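Local coordinates for nitroalkane oxidase (Podospora anserina, PDB 3MKH), which uses FAD and molecular oxygen to oxidise nitroalkanes to aldehydes or ketones, releasing nitrite and hydrogen peroxide, with a preference for longer chains such as 1-nitrohexane, at residues H36-S40 with P41-Q45; N173-G176 with W177-G181. All coordinates share one frame; numbering follows the deposited sequence.

Contact 1 of 2, residues H36-S40 with P41-Q45; sequences HPPNS and PLRFQ
The carbonyl oxygen of His-36 is gripped twice by the guanidinium of Arg-43. NH2 of Arg-43 lies 2.9 Å from His-36 O, nearly in line with its C=O bond. NE of Arg-43 donates to the same His-36 O over 3.1 Å, from well above the carbonyl plane. The oxygen itself sits almost in the guanidinium plane, so the two bonds together fix how that group is turned. Arg-43 reaches back across the loop because its chain is extended from CG to NE. One guanidinium face rests on the backbone of Pro-38, whose CA is 3.4 Å from CZ of Arg-43. NH1 of Arg-43 is hydrogen-bonded to OG1 of Thr-236, which ties helix 41-45 to a distant part of the chain.

The imidazole of His-36 meets Leu-42. CB of Leu-42 stands over the middle of the ring, 3.7 Å from its centroid, in a CH-pi contact. The two side chains cross at about a right angle.

Ser-40 joins the loop to the helix. Its OG is anti to the backbone N (chi1 176°), which places it by the first turn of the helix. There it accepts from Leu-42 N at 3.0 Å. The carbonyl oxygen of Ser-40 accepts from Arg-43 N, also at 3.0 Å. A water donates to Ser-40 O and accepts from Phe-44 N, bridging two backbone groups that are too far apart to bond directly. Just before the cap, Pro-37 to Ser-40 form a type I beta turn, closed by Ser-40 N bonding to Pro-37 O at 2.9 Å. Together these features make a serine N-cap on the short helix 41-45, in the N-terminal domain of an acyl-CoA dehydrogenase fold.

Contact 2 of 2, residues N173-G176 with W177-G181; sequences NCAG and WDFKG
Ala-175 and Gly-181 meet through their backbones, in the tight part of this contact. Gly-181 N donates to Ala-175 O over 2.7 Å and draws the two ends of residues 175-181 together. The N-H comes from above the carbonyl plane. CA of Phe-179 also crowds this oxygen, 3.0 Å from Ala-175 O. Gly-176 is buried, takes a positive phi of 76°, and lies close against the backbone of Gly-181.

Two type I turns follow each other. The first, Asn-173 to Gly-176, is closed by Gly-176 N bonding to Asn-173 O at 3.0 Å. The second, Gly-176 to Phe-179, is held more weakly, with Phe-179 N 3.3 Å from Gly-176 O. The ring of Phe-179 presents its edge to the methyl of Ala-175, with CD1 4.1 Å from Ala-175 CB. Its CG is anti to the carbonyl carbon (chi1 -58°), which leaves CD1 also near Gly-176 O.

Asp-178 and Lys-180 lie on the exposed side. OD1 of Asp-178 accepts from Lys-180 N at 3.0 Å, an Asx turn. OD2 of Asp-178 forms a salt bridge with Arg-213, which also bonds to Gly-181 O. The carboxylate is therefore anchored despite its exposure.

The loop connects strands 161-168 and 184-191 of the mixed sheet. Ala-175 and Phe-179 pack on strand 224-228, and Phe-179 also touches Pro-41 on helix 41-45. Trp-177 bonds through NE1 to Ser-127 O, while Asn-173 lies against helix 90-109.

How the contacts relate
Contact 1 comes first along the chain, and contact 2 follows more than a hundred residues later. Their centres are 14 Å apart, on the same side of the chain's centre. Contact 1 leads from helix 9-33 into helix 41-45. Contact 2 belongs to the loop between strands 161-168 and 184-191. They meet directly: the ring of Phe-44 stacks with that of Trp-177, with CZ of Phe-44 3.5 Å from CE3 of Trp-177. This packs helix 41-45 of the N-terminal region against a loop that links two strands of the sheet. Both lie near the cofactor site, with Phe-44 about 7 Å from Thr-172 and Cys-174 about 4 Å from Val-133, measured between side chains. Thr-172 and Val-133 bind FAD.

Contact 1 of 2, residues H36-S40 with P41-Q45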
ATOM      1  N   HIS A  36      30.781  14.801 -18.517  1.00 26.70           N
ATOM      2  CA  HIS A  36      31.581  14.715 -17.304  1.00 24.61           C
ATOM      3  C   HIS A  36      31.151  13.506 -16.492  1.00 28.06           C
ATOM      4  O   HIS A  36      30.035  13.005 -16.665  1.00 29.74           O
ATOM      5  CB  HIS A  36      31.440  15.989 -16.474  1.00 24.11           C
ATOM      6  CG  HIS A  36      31.938  17.215 -17.169  1.00 30.56           C
ATOM      7  ND1 HIS A  36      33.259  17.382 -17.523  1.00 30.34           N
ATOM      8  CD2 HIS A  36      31.291  18.329 -17.589  1.00 30.31           C
ATOM      9  CE1 HIS A  36      33.408  18.550 -18.122  1.00 31.45           C
ATOM     10  NE2 HIS A  36      32.230  19.145 -18.177  1.00 28.33           N
ATOM     11  N   PRO A  37      32.030  13.037 -15.595  1.00 27.32           N
ATOM     12  CA  PRO A  37      31.748  11.880 -14.741  1.00 27.51           C
ATOM     13  C   PRO A  37      30.514  12.117 -13.855  1.00 28.52           C
ATOM     14  O   PRO A  37      30.255  13.250 -13.463  1.00 24.46           O
ATOM     15  CB  PRO A  37      33.016  11.764 -13.881  1.00 33.08           C
ATOM     16  CG  PRO A  37      34.090  12.478 -14.666  1.00 33.14           C
ATOM     17  CD  PRO A  37      33.360  13.612 -15.333  1.00 28.26           C
ATOM     18  N   PRO A  38      29.782  11.043 -13.517  1.00 31.78           N
ATOM     19  CA  PRO A  38      28.486  11.053 -12.822  1.00 33.00           C
ATOM     20  C   PRO A  38      28.489  11.849 -11.505  1.00 33.30           C
ATOM     21  O   PRO A  38      27.481  12.441 -11.107  1.00 35.55           O
ATOM     22  CB  PRO A  38      28.246   9.564 -12.508  1.00 37.79           C
ATOM     23  CG  PRO A  38      29.173   8.805 -13.403  1.00 36.00           C
ATOM     24  CD  PRO A  38      30.360   9.689 -13.598  1.00 38.26           C
ATOM     25  N   ASN A  39      29.625  11.834 -10.826  1.00 27.90           N
ATOM     26  CA  ASN A  39      29.771  12.478  -9.533  1.00 34.25           C
ATOM     27  C   ASN A  39      30.558  13.784  -9.595  1.00 32.99           C
ATOM     28  O   ASN A  39      30.894  14.347  -8.557  1.00 35.57           O
ATOM     29  CB  ASN A  39      30.498  11.517  -8.574  1.00 39.97           C
ATOM     30  CG  ASN A  39      31.808  10.965  -9.162  1.00 42.95           C
ATOM     31  OD1 ASN A  39      32.068  11.078 -10.365  1.00 33.24           O
ATOM     32  ND2 ASN A  39      32.637  10.365  -8.305  1.00 45.23           N
ATOM     33  N   SER A  40      30.882  14.261 -10.797  1.00 24.75           N
ATOM     34  CA  SER A  40      31.760  15.431 -10.909  1.00 21.89           C
ATOM     35  C   SER A  40      31.045  16.757 -10.663  1.00 23.39           C
ATOM     36  O   SER A  40      29.995  17.011 -11.249  1.00 21.76           O
ATOM     37  CB  SER A  40      32.431  15.469 -12.289  1.00 22.66           C
ATOM     38  OG  SER A  40      33.209  16.646 -12.420  1.00 23.42           O
ATOM     39  N   PRO A  41      31.629  17.628  -9.816  1.00 21.83           N
ATOM     40  CA  PRO A  41      31.091  18.989  -9.702  1.00 21.38           C
ATOM     41  C   PRO A  41      31.094  19.743 -11.036  1.00 23.67           C
ATOM     42  O   PRO A  41      30.431  20.786 -11.159  1.00 20.81           O
ATOM     43  CB  PRO A  41      32.053  19.664  -8.714  1.00 23.87           C
ATOM     44  CG  PRO A  41      32.607  18.540  -7.907  1.00 24.30           C
ATOM     45  CD  PRO A  41      32.728  17.384  -8.868  1.00 22.98           C
ATOM     46  N   LEU A  42      31.850  19.246 -12.010  1.00 19.64           N
ATOM     47  CA  LEU A  42      31.889  19.866 -13.335  1.00 22.32           C
ATOM     48  C   LEU A  42      30.554  19.736 -14.079  1.00 23.14           C
ATOM     49  O   LEU A  42      30.301  20.475 -15.048  1.00 21.68           O
ATOM     50  CB  LEU A  42      33.007  19.259 -14.197  1.00 23.39           C
ATOM     51  CG  LEU A  42      34.407  19.900 -14.271  1.00 31.83           C
ATOM     52  CD1 LEU A  42      34.846  20.481 -12.940  1.00 34.00           C
ATOM     53  CD2 LEU A  42      35.420  18.873 -14.764  1.00 33.87           C
ATOM     54  N   ARG A  43      29.717  18.782 -13.674  1.00 21.29           N
ATOM     55  CA  ARG A  43      28.400  18.670 -14.296  1.00 19.00           C
ATOM     56  C   ARG A  43      27.615  19.956 -14.047  1.00 20.00           C
ATOM     57  O   ARG A  43      27.086  20.564 -14.979  1.00 18.58           O
ATOM     58  CB  ARG A  43      27.624  17.457 -13.769  1.00 19.48           C
ATOM     59  CG  ARG A  43      28.140  16.148 -14.317  1.00 20.36           C
ATOM     60  CD  ARG A  43      27.165  14.988 -14.148  1.00 24.54           C
ATOM     61  NE  ARG A  43      27.612  13.860 -14.966  1.00 24.05           N
ATOM     62  CZ  ARG A  43      26.865  12.815 -15.299  1.00 25.35           C
ATOM     63  NH1 ARG A  43      25.608  12.707 -14.873  1.00 20.63           N
ATOM     64  NH2 ARG A  43      27.388  11.868 -16.067  1.00 26.52           N
ATOM     65  N   PHE A  44      27.538  20.354 -12.784  1.00 18.93           N
ATOM     66  CA  PHE A  44      26.905  21.617 -12.405  1.00 18.28           C
ATOM     67  C   PHE A  44      27.535  22.784 -13.179  1.00 21.45           C
ATOM     68  O   PHE A  44      26.847  23.540 -13.853  1.00 19.82           O
ATOM     69  CB  PHE A  44      27.071  21.834 -10.900  1.00 17.74           C
ATOM     70  CG  PHE A  44      26.852  23.244 -10.461  1.00 20.47           C
ATOM     71  CD1 PHE A  44      25.578  23.790 -10.443  1.00 19.09           C
ATOM     72  CD2 PHE A  44      27.920  24.020 -10.032  1.00 22.26           C
ATOM     73  CE1 PHE A  44      25.374  25.086 -10.016  1.00 18.77           C
ATOM     74  CE2 PHE A  44      27.727  25.313  -9.609  1.00 21.80           C
ATOM     75  CZ  PHE A  44      26.451  25.851  -9.602  1.00 22.47           C
ATOM     76  N   GLN A  45      28.852  22.921 -13.091  1.00 19.52           N
ATOM     77  CA  GLN A  45      29.523  24.048 -13.732  1.00 20.23           C
ATOM     78  C   GLN A  45      29.216  24.113 -15.224  1.00 19.78           C
ATOM     79  O   GLN A  45      28.986  25.196 -15.765  1.00 21.39           O
ATOM     80  CB  GLN A  45      31.036  24.016 -13.476  1.00 22.20           C
ATOM     81  CG  GLN A  45      31.425  24.232 -12.025  1.00 23.68           C
ATOM     82  CD  GLN A  45      32.932  24.421 -11.844  1.00 26.84           C
ATOM     83  OE1 GLN A  45      33.388  25.397 -11.230  1.00 25.08           O
ATOM     84  NE2 GLN A  45      33.704  23.503 -12.395  1.00 22.49           N
TER
HETATM   85  O   HOH W   1      27.642  18.468 -10.451  1.00 20.17           O

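Contact 2 of 2, residues N173-G176 with W177-G181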
ATOM      1  N   ASN A 173      22.746  25.755  -5.000  1.00 19.73           N
ATOM      2  CA  ASN A 173      23.345  26.955  -5.595  1.00 19.35           C
ATOM      3  C   ASN A 173      24.218  27.805  -4.660  1.00 21.32           C
ATOM      4  O   ASN A 173      24.869  28.737  -5.131  1.00 19.57           O
ATOM      5  CB  ASN A 173      22.275  27.906  -6.190  1.00 19.42           C
ATOM      6  CG  ASN A 173      21.545  27.340  -7.395  1.00 19.80           C
ATOM      7  OD1 ASN A 173      20.484  27.872  -7.788  1.00 23.65           O
ATOM      8  ND2 ASN A 173      22.095  26.305  -8.007  1.00 16.06           N
ATOM      9  N   CYS A 174      24.232  27.522  -3.355  1.00 20.90           N
ATOM     10  CA  CYS A 174      24.845  28.463  -2.407  1.00 20.16           C
ATOM     11  C   CYS A 174      26.324  28.764  -2.682  1.00 24.01           C
ATOM     12  O   CYS A 174      26.826  29.836  -2.315  1.00 21.30           O
ATOM     13  CB  CYS A 174      24.674  27.989  -0.957  1.00 21.77           C
ATOM     14  SG  CYS A 174      25.638  26.504  -0.552  1.00 24.17           S
ATOM     15  N   ALA A 175      27.017  27.837  -3.341  1.00 22.07           N
ATOM     16  CA  ALA A 175      28.450  28.022  -3.569  1.00 17.79           C
ATOM     17  C   ALA A 175      28.790  28.745  -4.884  1.00 21.48           C
ATOM     18  O   ALA A 175      29.944  29.100  -5.119  1.00 21.39           O
ATOM     19  CB  ALA A 175      29.182  26.670  -3.471  1.00 21.91           C
ATOM     20  N   GLY A 176      27.790  28.978  -5.738  1.00 22.27           N
ATOM     21  CA  GLY A 176      28.017  29.701  -6.987  1.00 23.60           C
ATOM     22  C   GLY A 176      28.698  28.860  -8.056  1.00 23.29           C
ATOM     23  O   GLY A 176      29.061  27.710  -7.806  1.00 22.01           O
ATOM     24  N   TRP A 177      28.883  29.431  -9.246  1.00 22.63           N
ATOM     25  CA  TRP A 177      29.463  28.687 -10.361  1.00 22.88           C
ATOM     26  C   TRP A 177      30.913  28.272 -10.112  1.00 22.97           C
ATOM     27  O   TRP A 177      31.359  27.231 -10.609  1.00 20.12           O
ATOM     28  CB  TRP A 177      29.388  29.498 -11.653  1.00 22.62           C
ATOM     29  CG  TRP A 177      27.995  29.798 -12.088  1.00 21.51           C
ATOM     30  CD1 TRP A 177      27.404  31.033 -12.148  1.00 22.35           C
ATOM     31  CD2 TRP A 177      27.008  28.857 -12.530  1.00 19.62           C
ATOM     32  NE1 TRP A 177      26.115  30.917 -12.605  1.00 19.07           N
ATOM     33  CE2 TRP A 177      25.842  29.595 -12.841  1.00 21.15           C
ATOM     34  CE3 TRP A 177      26.997  27.464 -12.699  1.00 19.26           C
ATOM     35  CZ2 TRP A 177      24.675  28.989 -13.300  1.00 19.99           C
ATOM     36  CZ3 TRP A 177      25.826  26.857 -13.157  1.00 22.96           C
ATOM     37  CH2 TRP A 177      24.685  27.625 -13.462  1.00 22.04           C
ATOM     38  N   ASP A 178      31.636  29.088  -9.347  1.00 23.80           N
ATOM     39  CA  ASP A 178      33.066  28.872  -9.132  1.00 24.06           C
ATOM     40  C   ASP A 178      33.345  28.374  -7.708  1.00 26.11           C
ATOM     41  O   ASP A 178      34.500  28.289  -7.282  1.00 24.35           O
ATOM     42  CB  ASP A 178      33.874  30.135  -9.462  1.00 26.14           C
ATOM     43  CG  ASP A 178      33.628  31.276  -8.487  1.00 28.83           C
ATOM     44  OD1 ASP A 178      32.790  31.133  -7.563  1.00 26.77           O
ATOM     45  OD2 ASP A 178      34.280  32.332  -8.659  1.00 26.07           O
ATOM     46  N   PHE A 179      32.273  28.072  -6.973  1.00 22.07           N
ATOM     47  CA  PHE A 179      32.382  27.495  -5.643  1.00 24.94           C
ATOM     48  C   PHE A 179      32.937  28.451  -4.586  1.00 21.28           C
ATOM     49  O   PHE A 179      33.338  28.027  -3.512  1.00 25.16           O
ATOM     50  CB  PHE A 179      33.191  26.191  -5.704  1.00 22.01           C
ATOM     51  CG  PHE A 179      32.586  25.175  -6.628  1.00 23.53           C
ATOM     52  CD1 PHE A 179      31.226  24.908  -6.569  1.00 23.90           C
ATOM     53  CD2 PHE A 179      33.356  24.507  -7.561  1.00 23.08           C
ATOM     54  CE1 PHE A 179      30.653  23.987  -7.428  1.00 24.87           C
ATOM     55  CE2 PHE A 179      32.788  23.577  -8.417  1.00 25.92           C
ATOM     56  CZ  PHE A 179      31.429  23.325  -8.344  1.00 23.76           C
ATOM     57  N   LYS A 180      32.931  29.741  -4.873  1.00 23.42           N
ATOM     58  CA  LYS A 180      33.384  30.704  -3.880  1.00 22.19           C
ATOM     59  C   LYS A 180      32.239  31.583  -3.371  1.00 24.99           C
ATOM     60  O   LYS A 180      32.469  32.634  -2.773  1.00 25.31           O
ATOM     61  CB  LYS A 180      34.536  31.548  -4.440  1.00 26.21           C
ATOM     62  CG  LYS A 180      35.809  30.737  -4.690  1.00 28.48           C
ATOM     63  CD  LYS A 180      36.949  31.648  -5.146  1.00 39.12           C
ATOM     64  CE  LYS A 180      38.177  30.844  -5.561  1.00 48.12           C
ATOM     65  NZ  LYS A 180      38.552  29.812  -4.544  1.00 49.54           N
ATOM     66  N   GLY A 181      31.006  31.147  -3.626  1.00 24.13           N
ATOM     67  CA  GLY A 181      29.830  31.829  -3.111  1.00 24.50           C
ATOM     68  C   GLY A 181      28.927  32.383  -4.195  1.00 21.89           C
ATOM     69  O   GLY A 181      29.376  33.028  -5.149  1.00 22.84           O
TER